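Local coordinates for putative GH105 family protein (Salmonella enterica subsp. enterica serovar Paratyphi A, PDB 3QWT), which is of unknown function but, as a possible member of glycoside hydrolase family 105, may release unsaturated uronic acids from sugar chains, at residues L199-W213 and Y259-L271. Numbering follows the deposited sequence.
Sequences LLHVQNLMDKETGLW and YLVQVLNAQIAAL
L212 lays its isobutyl group against A270 and L271, its CG 3.6 Å from A270 CB and its CD2 3.8 Å from L271 CG. CG stands anti to the carbonyl carbon (chi1 -59°), which carries the branch from the loop running past the helix onto that helix. The pair illustrates how a turn can share the packing of two helices in an alpha/alpha toroid: the axes of 199-205 and 259-271 come no closer than 12.1 Å, 35° from parallel, so side chains touch at one end and the turn takes over at the other. There G211, with a positive phi, brings its CA to 4.6 Å from A266 CA, while the selenomethionine M206 reaches A266 with its terminal methyl.

V263 holds the middle. Its CG1 meets the indole of W213 at the edge, near the ring plane, 3.8 Å from CZ2, whereas CG2 turns to V202 and to one face of the Y259 ring. Y259, with CG anti to the backbone N (chi1 -179°), extends its ring toward the first helix, where CD2 lies 3.7 Å from L199 CD2 and the hydroxyl OH comes up against V202 CG1 (3.2 Å). Both L199 of a second subunit, which packs on Y259, and Q203 of that subunit, which weakly bonds its hydroxyl, extend this end into the contact with that subunit.

One water supplies the polar link. It accepts from W213 NE1 and donates to G211 O and V263 O, the last at 2.6 Å, and it lies in the indole plane at its edge. Q267, whose CG touches L212 CD2, sends its amide instead to T238 and N234 of helix 231-248. The chemistry is thus mainly that of apolar side chains in a buried seam, with the three-way water tying a helical carbonyl to the turn, which would limit the rotation of the indole.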
ATOM      1  N   LEU A 199      -9.269  29.261   0.844  1.00 20.18           N
ATOM      2  CA  LEU A 199      -9.682  29.495   2.223  1.00 29.23           C
ATOM      3  C   LEU A 199      -9.404  30.933   2.666  1.00 35.03           C
ATOM      4  O   LEU A 199     -10.237  31.559   3.310  1.00 32.41           O
ATOM      5  CB  LEU A 199      -9.011  28.487   3.164  1.00 21.34           C
ATOM      6  CG  LEU A 199      -9.349  27.015   2.891  1.00 17.81           C
ATOM      7  CD1 LEU A 199      -8.457  26.130   3.732  1.00 19.62           C
ATOM      8  CD2 LEU A 199     -10.828  26.687   3.163  1.00 18.47           C
ATOM      9  N   LEU A 200      -8.241  31.466   2.301  1.00 35.29           N
ATOM     10  CA  LEU A 200      -7.888  32.818   2.720  1.00 31.12           C
ATOM     11  C   LEU A 200      -8.763  33.824   1.998  1.00 26.68           C
ATOM     12  O   LEU A 200      -9.191  34.820   2.598  1.00 29.66           O
ATOM     13  CB  LEU A 200      -6.408  33.139   2.463  1.00 29.62           C
ATOM     14  CG  LEU A 200      -5.944  34.409   3.183  1.00 30.75           C
ATOM     15  CD1 LEU A 200      -6.102  34.238   4.690  1.00 29.13           C
ATOM     16  CD2 LEU A 200      -4.502  34.761   2.848  1.00 29.29           C
ATOM     17  N   HIS A 201      -9.015  33.581   0.708  1.00 21.03           N
ATOM     18  CA  HIS A 201      -9.871  34.473  -0.056  1.00 29.20           C
ATOM     19  C   HIS A 201     -11.274  34.500   0.572  1.00 36.73           C
ATOM     20  O   HIS A 201     -11.817  35.576   0.811  1.00 32.94           O
ATOM     21  CB  HIS A 201      -9.922  34.111  -1.537  1.00 25.65           C
ATOM     22  CG  HIS A 201      -8.766  34.652  -2.328  1.00 33.45           C
ATOM     23  ND1 HIS A 201      -7.493  34.132  -2.233  1.00 34.71           N
ATOM     24  CD2 HIS A 201      -8.687  35.692  -3.191  1.00 39.67           C
ATOM     25  CE1 HIS A 201      -6.681  34.820  -3.019  1.00 40.57           C
ATOM     26  NE2 HIS A 201      -7.376  35.778  -3.604  1.00 36.10           N
ATOM     27  N   VAL A 202     -11.834  33.320   0.848  1.00 27.94           N
ATOM     28  CA  VAL A 202     -13.120  33.223   1.515  1.00 30.39           C
ATOM     29  C   VAL A 202     -13.099  34.051   2.793  1.00 34.28           C
ATOM     30  O   VAL A 202     -13.947  34.917   2.978  1.00 28.56           O
ATOM     31  CB  VAL A 202     -13.520  31.761   1.823  1.00 25.01           C
ATOM     32  CG1 VAL A 202     -14.746  31.704   2.756  1.00 23.74           C
ATOM     33  CG2 VAL A 202     -13.823  31.025   0.540  1.00 30.56           C
ATOM     34  N   GLN A 203     -12.116  33.805   3.657  1.00 34.00           N
ATOM     35  CA  GLN A 203     -11.974  34.570   4.897  1.00 33.06           C
ATOM     36  C   GLN A 203     -12.124  36.087   4.689  1.00 38.25           C
ATOM     37  O   GLN A 203     -12.786  36.766   5.468  1.00 38.75           O
ATOM     38  CB  GLN A 203     -10.623  34.272   5.549  1.00 31.05           C
ATOM     39  CG  GLN A 203     -10.342  35.061   6.831  1.00 32.92           C
ATOM     40  CD  GLN A 203      -9.088  34.554   7.551  1.00 37.13           C
ATOM     41  OE1 GLN A 203      -8.960  33.353   7.838  1.00 37.38           O
ATOM     42  NE2 GLN A 203      -8.152  35.463   7.835  1.00 30.31           N
ATOM     43  N   ASN A 204     -11.520  36.607   3.627  1.00 35.78           N
ATOM     44  CA  ASN A 204     -11.379  38.047   3.449  1.00 37.44           C
ATOM     45  C   ASN A 204     -12.437  38.693   2.563  1.00 34.69           C
ATOM     46  O   ASN A 204     -12.672  39.899   2.657  1.00 34.86           O
ATOM     47  CB  ASN A 204      -9.983  38.396   2.898  1.00 40.39           C
ATOM     48  CG  ASN A 204      -8.879  38.254   3.939  1.00 45.72           C
ATOM     49  OD1 ASN A 204      -9.123  38.314   5.148  1.00 39.28           O
ATOM     50  ND2 ASN A 204      -7.648  38.075   3.464  1.00 49.73           N
ATOM     51  N   LEU A 205     -13.074  37.904   1.706  1.00 33.91           N
ATOM     52  CA  LEU A 205     -13.936  38.483   0.679  1.00 36.08           C
ATOM     53  C   LEU A 205     -15.409  38.098   0.807  1.00 37.46           C
ATOM     54  O   LEU A 205     -16.281  38.875   0.434  1.00 43.13           O
ATOM     55  CB  LEU A 205     -13.407  38.150  -0.711  1.00 27.38           C
ATOM     56  CG  LEU A 205     -12.040  38.778  -1.000  1.00 36.80           C
ATOM     57  CD1 LEU A 205     -11.315  38.055  -2.142  1.00 36.46           C
ATOM     58  CD2 LEU A 205     -12.158  40.285  -1.300  1.00 35.98           C
HETATM   59  N   MSE A 206     -15.689  36.909   1.333  1.00 31.97           N
HETATM   60  CA  MSE A 206     -17.069  36.504   1.513  1.00 33.31           C
HETATM   61  C   MSE A 206     -17.778  37.407   2.528  1.00 32.16           C
HETATM   62  O   MSE A 206     -17.220  37.789   3.557  1.00 37.64           O
HETATM   63  CB  MSE A 206     -17.163  35.048   1.961  1.00 41.31           C
HETATM   64  CG  MSE A 206     -18.602  34.592   2.215  1.00 47.24           C
HETATM   65 SE   MSE A 206     -18.760  32.868   3.147  0.57 41.35          SE
HETATM   66  CE  MSE A 206     -20.698  32.988   3.423  1.00 41.92           C
ATOM     67  N   ASP A 207     -19.022  37.734   2.233  1.00 34.48           N
ATOM     68  CA  ASP A 207     -19.843  38.512   3.151  1.00 32.01           C
ATOM     69  C   ASP A 207     -20.814  37.570   3.837  1.00 35.55           C
ATOM     70  O   ASP A 207     -21.852  37.234   3.269  1.00 33.03           O
ATOM     71  CB  ASP A 207     -20.627  39.551   2.373  1.00 38.25           C
ATOM     72  CG  ASP A 207     -21.595  40.313   3.244  1.00 40.41           C
ATOM     73  OD1 ASP A 207     -21.293  40.475   4.440  1.00 44.19           O
ATOM     74  OD2 ASP A 207     -22.642  40.744   2.726  1.00 43.08           O
ATOM     75  N   LYS A 208     -20.475  37.118   5.038  1.00 32.39           N
ATOM     76  CA  LYS A 208     -21.343  36.185   5.743  1.00 33.43           C
ATOM     77  C   LYS A 208     -22.763  36.768   5.872  1.00 41.72           C
ATOM     78  O   LYS A 208     -23.733  36.026   5.964  1.00 42.19           O
ATOM     79  CB  LYS A 208     -20.774  35.871   7.120  1.00 32.96           C
ATOM     80  CG  LYS A 208     -20.641  37.114   7.980  1.00 43.91           C
ATOM     81  CD  LYS A 208     -19.919  36.824   9.285  1.00 47.18           C
ATOM     82  CE  LYS A 208     -19.402  38.112   9.883  1.00 42.22           C
ATOM     83  NZ  LYS A 208     -19.090  37.934  11.303  1.00 44.88           N
ATOM     84  N   GLU A 209     -22.885  38.094   5.846  1.00 43.38           N
ATOM     85  CA  GLU A 209     -24.190  38.731   5.997  1.00 49.71           C
ATOM     86  C   GLU A 209     -25.184  38.386   4.883  1.00 47.28           C
ATOM     87  O   GLU A 209     -26.393  38.291   5.134  1.00 39.16           O
ATOM     88  CB  GLU A 209     -24.054  40.247   6.151  1.00 59.99           C
ATOM     89  CG  GLU A 209     -23.631  40.676   7.553  1.00 72.86           C
ATOM     90  CD  GLU A 209     -23.908  42.145   7.829  1.00 82.64           C
ATOM     91  OE1 GLU A 209     -23.361  42.668   8.829  1.00 85.30           O
ATOM     92  OE2 GLU A 209     -24.674  42.769   7.051  1.00 80.97           O
ATOM     93  N   THR A 210     -24.678  38.168   3.670  1.00 35.33           N
ATOM     94  CA  THR A 210     -25.553  37.994   2.512  1.00 33.83           C
ATOM     95  C   THR A 210     -25.296  36.723   1.723  1.00 35.07           C
ATOM     96  O   THR A 210     -26.138  36.300   0.948  1.00 38.65           O
ATOM     97  CB  THR A 210     -25.414  39.168   1.527  1.00 36.92           C
ATOM     98  OG1 THR A 210     -24.095  39.164   0.963  1.00 44.78           O
ATOM     99  CG2 THR A 210     -25.640  40.479   2.233  1.00 40.82           C
ATOM    100  N   GLY A 211     -24.128  36.119   1.898  1.00 41.51           N
ATOM    101  CA  GLY A 211     -23.774  34.953   1.113  1.00 40.34           C
ATOM    102  C   GLY A 211     -23.061  35.346  -0.166  1.00 39.85           C
ATOM    103  O   GLY A 211     -22.380  34.530  -0.798  1.00 36.70           O
ATOM    104  N   LEU A 212     -23.210  36.607  -0.552  1.00 34.41           N
ATOM    105  CA  LEU A 212     -22.492  37.116  -1.712  1.00 37.53           C
ATOM    106  C   LEU A 212     -21.082  37.548  -1.286  1.00 40.25           C
ATOM    107  O   LEU A 212     -20.753  37.506  -0.098  1.00 41.88           O
ATOM    108  CB  LEU A 212     -23.269  38.274  -2.356  1.00 33.63           C
ATOM    109  CG  LEU A 212     -24.681  37.879  -2.801  1.00 38.92           C
ATOM    110  CD1 LEU A 212     -25.563  39.102  -3.148  1.00 41.98           C
ATOM    111  CD2 LEU A 212     -24.637  36.879  -3.962  1.00 29.51           C
ATOM    112  N   TRP A 213     -20.266  37.982  -2.243  1.00 35.77           N
ATOM    113  CA  TRP A 213     -18.878  38.351  -1.964  1.00 40.76           C
ATOM    114  C   TRP A 213     -18.556  39.825  -2.215  1.00 41.97           C
ATOM    115  O   TRP A 213     -19.136  40.463  -3.092  1.00 37.74           O
ATOM    116  CB  TRP A 213     -17.937  37.522  -2.835  1.00 37.42           C
ATOM    117  CG  TRP A 213     -17.727  36.121  -2.370  1.00 31.45           C
ATOM    118  CD1 TRP A 213     -18.678  35.231  -1.984  1.00 33.51           C
ATOM    119  CD2 TRP A 213     -16.473  35.434  -2.295  1.00 28.95           C
ATOM    120  NE1 TRP A 213     -18.089  34.025  -1.645  1.00 33.73           N
ATOM    121  CE2 TRP A 213     -16.739  34.128  -1.832  1.00 27.69           C
ATOM    122  CE3 TRP A 213     -15.150  35.804  -2.558  1.00 31.66           C
ATOM    123  CZ2 TRP A 213     -15.725  33.185  -1.632  1.00 34.89           C
ATOM    124  CZ3 TRP A 213     -14.142  34.872  -2.365  1.00 31.13           C
ATOM    125  CH2 TRP A 213     -14.436  33.572  -1.896  1.00 33.21           C
ATOM    126  N   TYR A 259     -16.833  22.274   2.875  1.00 31.12           N
ATOM    127  CA  TYR A 259     -16.736  23.697   3.173  1.00 33.03           C
ATOM    128  C   TYR A 259     -16.919  24.518   1.896  1.00 35.79           C
ATOM    129  O   TYR A 259     -17.549  25.578   1.912  1.00 37.58           O
ATOM    130  CB  TYR A 259     -15.433  24.056   3.891  1.00 26.77           C
ATOM    131  CG  TYR A 259     -15.341  25.532   4.230  1.00 27.25           C
ATOM    132  CD1 TYR A 259     -16.111  26.080   5.246  1.00 27.21           C
ATOM    133  CD2 TYR A 259     -14.505  26.375   3.517  1.00 26.45           C
ATOM    134  CE1 TYR A 259     -16.030  27.414   5.558  1.00 26.43           C
ATOM    135  CE2 TYR A 259     -14.413  27.714   3.818  1.00 32.73           C
ATOM    136  CZ  TYR A 259     -15.187  28.234   4.840  1.00 32.10           C
ATOM    137  OH  TYR A 259     -15.108  29.572   5.145  1.00 34.58           O
ATOM    138  N   LEU A 260     -16.405  24.012   0.782  1.00 34.10           N
ATOM    139  CA  LEU A 260     -16.541  24.734  -0.488  1.00 40.98           C
ATOM    140  C   LEU A 260     -17.962  24.668  -1.035  1.00 32.22           C
ATOM    141  O   LEU A 260     -18.478  25.645  -1.566  1.00 28.99           O
ATOM    142  CB  LEU A 260     -15.551  24.218  -1.535  1.00 46.17           C
ATOM    143  CG  LEU A 260     -14.075  24.466  -1.211  1.00 47.77           C
ATOM    144  CD1 LEU A 260     -13.175  23.937  -2.325  1.00 37.03           C
ATOM    145  CD2 LEU A 260     -13.838  25.957  -0.954  1.00 51.64           C
ATOM    146  N   VAL A 261     -18.581  23.503  -0.913  1.00 30.74           N
ATOM    147  CA  VAL A 261     -19.964  23.349  -1.293  1.00 28.27           C
ATOM    148  C   VAL A 261     -20.821  24.336  -0.497  1.00 36.03           C
ATOM    149  O   VAL A 261     -21.751  24.916  -1.033  1.00 36.09           O
ATOM    150  CB  VAL A 261     -20.446  21.912  -1.053  1.00 33.53           C
ATOM    151  CG1 VAL A 261     -21.984  21.814  -1.160  1.00 20.64           C
ATOM    152  CG2 VAL A 261     -19.744  20.946  -2.024  1.00 37.97           C
ATOM    153  N   GLN A 262     -20.484  24.533   0.775  1.00 33.05           N
ATOM    154  CA  GLN A 262     -21.212  25.461   1.632  1.00 22.40           C
ATOM    155  C   GLN A 262     -21.096  26.905   1.170  1.00 29.91           C
ATOM    156  O   GLN A 262     -22.095  27.628   1.119  1.00 32.93           O
ATOM    157  CB  GLN A 262     -20.726  25.359   3.078  1.00 24.91           C
ATOM    158  CG  GLN A 262     -21.445  26.318   4.029  1.00 26.92           C
ATOM    159  CD  GLN A 262     -20.762  27.688   4.139  1.00 34.13           C
ATOM    160  OE1 GLN A 262     -21.387  28.667   4.536  1.00 37.99           O
ATOM    161  NE2 GLN A 262     -19.478  27.751   3.815  1.00 27.94           N
ATOM    162  N   VAL A 263     -19.881  27.326   0.834  1.00 34.84           N
ATOM    163  CA  VAL A 263     -19.656  28.675   0.317  1.00 30.00           C
ATOM    164  C   VAL A 263     -20.420  28.900  -0.985  1.00 31.52           C
ATOM    165  O   VAL A 263     -21.065  29.945  -1.182  1.00 26.99           O
ATOM    166  CB  VAL A 263     -18.167  28.924   0.073  1.00 27.94           C
ATOM    167  CG1 VAL A 263     -17.951  30.237  -0.743  1.00 18.69           C
ATOM    168  CG2 VAL A 263     -17.422  28.917   1.410  1.00 22.71           C
ATOM    169  N   LEU A 264     -20.357  27.905  -1.867  1.00 29.30           N
ATOM    170  CA  LEU A 264     -21.082  27.966  -3.123  1.00 29.72           C
ATOM    171  C   LEU A 264     -22.585  28.106  -2.857  1.00 34.08           C
ATOM    172  O   LEU A 264     -23.263  28.955  -3.445  1.00 36.61           O
ATOM    173  CB  LEU A 264     -20.811  26.725  -3.970  1.00 27.50           C
ATOM    174  CG  LEU A 264     -21.537  26.737  -5.325  1.00 32.28           C
ATOM    175  CD1 LEU A 264     -21.012  27.862  -6.191  1.00 36.88           C
ATOM    176  CD2 LEU A 264     -21.377  25.407  -6.037  1.00 36.93           C
ATOM    177  N   ASN A 265     -23.097  27.272  -1.964  1.00 32.83           N
ATOM    178  CA  ASN A 265     -24.520  27.300  -1.637  1.00 38.87           C
ATOM    179  C   ASN A 265     -24.997  28.643  -1.106  1.00 33.52           C
ATOM    180  O   ASN A 265     -25.973  29.200  -1.596  1.00 43.47           O
ATOM    181  CB  ASN A 265     -24.866  26.190  -0.647  1.00 43.60           C
ATOM    182  CG  ASN A 265     -25.539  25.023  -1.313  1.00 43.61           C
ATOM    183  OD1 ASN A 265     -26.763  24.963  -1.386  1.00 35.71           O
ATOM    184  ND2 ASN A 265     -24.739  24.091  -1.831  1.00 45.55           N
ATOM    185  N   ALA A 266     -24.300  29.159  -0.104  1.00 34.22           N
ATOM    186  CA  ALA A 266     -24.641  30.447   0.457  1.00 37.77           C
ATOM    187  C   ALA A 266     -24.714  31.483  -0.666  1.00 41.69           C
ATOM    188  O   ALA A 266     -25.592  32.342  -0.663  1.00 39.30           O
ATOM    189  CB  ALA A 266     -23.625  30.853   1.503  1.00 31.83           C
ATOM    190  N   GLN A 267     -23.801  31.397  -1.633  1.00 38.03           N
ATOM    191  CA  GLN A 267     -23.834  32.346  -2.744  1.00 38.63           C
ATOM    192  C   GLN A 267     -25.032  32.113  -3.657  1.00 39.20           C
ATOM    193  O   GLN A 267     -25.751  33.037  -3.986  1.00 37.48           O
ATOM    194  CB  GLN A 267     -22.554  32.336  -3.585  1.00 33.68           C
ATOM    195  CG  GLN A 267     -22.528  33.510  -4.581  1.00 32.72           C
ATOM    196  CD  GLN A 267     -21.462  33.377  -5.650  1.00 41.05           C
ATOM    197  OE1 GLN A 267     -21.394  32.367  -6.357  1.00 44.80           O
ATOM    198  NE2 GLN A 267     -20.626  34.401  -5.779  1.00 37.01           N
ATOM    199  N   ILE A 268     -25.225  30.875  -4.082  1.00 41.52           N
ATOM    200  CA  ILE A 268     -26.278  30.566  -5.032  1.00 33.91           C
ATOM    201  C   ILE A 268     -27.651  30.939  -4.436  1.00 33.42           C
ATOM    202  O   ILE A 268     -28.491  31.541  -5.106  1.00 29.74           O
ATOM    203  CB  ILE A 268     -26.152  29.101  -5.509  1.00 34.98           C
ATOM    204  CG1 ILE A 268     -24.878  28.944  -6.372  1.00 34.38           C
ATOM    205  CG2 ILE A 268     -27.355  28.661  -6.271  1.00 38.99           C
ATOM    206  CD1 ILE A 268     -24.766  27.617  -7.166  1.00 25.50           C
ATOM    207  N   ALA A 269     -27.855  30.655  -3.157  1.00 31.45           N
ATOM    208  CA  ALA A 269     -29.100  31.060  -2.501  1.00 35.37           C
ATOM    209  C   ALA A 269     -29.287  32.572  -2.554  1.00 39.69           C
ATOM    210  O   ALA A 269     -30.392  33.062  -2.823  1.00 39.16           O
ATOM    211  CB  ALA A 269     -29.153  30.551  -1.040  1.00 39.41           C
ATOM    212  N   ALA A 270     -28.215  33.319  -2.299  1.00 40.48           N
ATOM    213  CA  ALA A 270     -28.319  34.782  -2.307  1.00 41.78           C
ATOM    214  C   ALA A 270     -28.553  35.330  -3.719  1.00 47.65           C
ATOM    215  O   ALA A 270     -29.206  36.373  -3.907  1.00 51.03           O
ATOM    216  CB  ALA A 270     -27.106  35.406  -1.684  1.00 39.96           C
ATOM    217  N   LEU A 271     -28.026  34.616  -4.705  1.00 45.47           N
ATOM    218  CA  LEU A 271     -28.163  35.019  -6.098  1.00 45.06           C
ATOM    219  C   LEU A 271     -29.579  34.753  -6.568  1.00 49.23           C
ATOM    220  O   LEU A 271     -30.134  35.507  -7.362  1.00 47.09           O
ATOM    221  CB  LEU A 271     -27.177  34.246  -6.978  1.00 40.58           C
ATOM    222  CG  LEU A 271     -25.724  34.721  -6.939  1.00 40.48           C
ATOM    223  CD1 LEU A 271     -24.788  33.636  -7.441  1.00 33.83           C
ATOM    224  CD2 LEU A 271     -25.557  36.005  -7.764  1.00 42.03           C
TER
HETATM  225  O   HOH W   1     -20.440  32.444  -0.704  1.00 32.55           O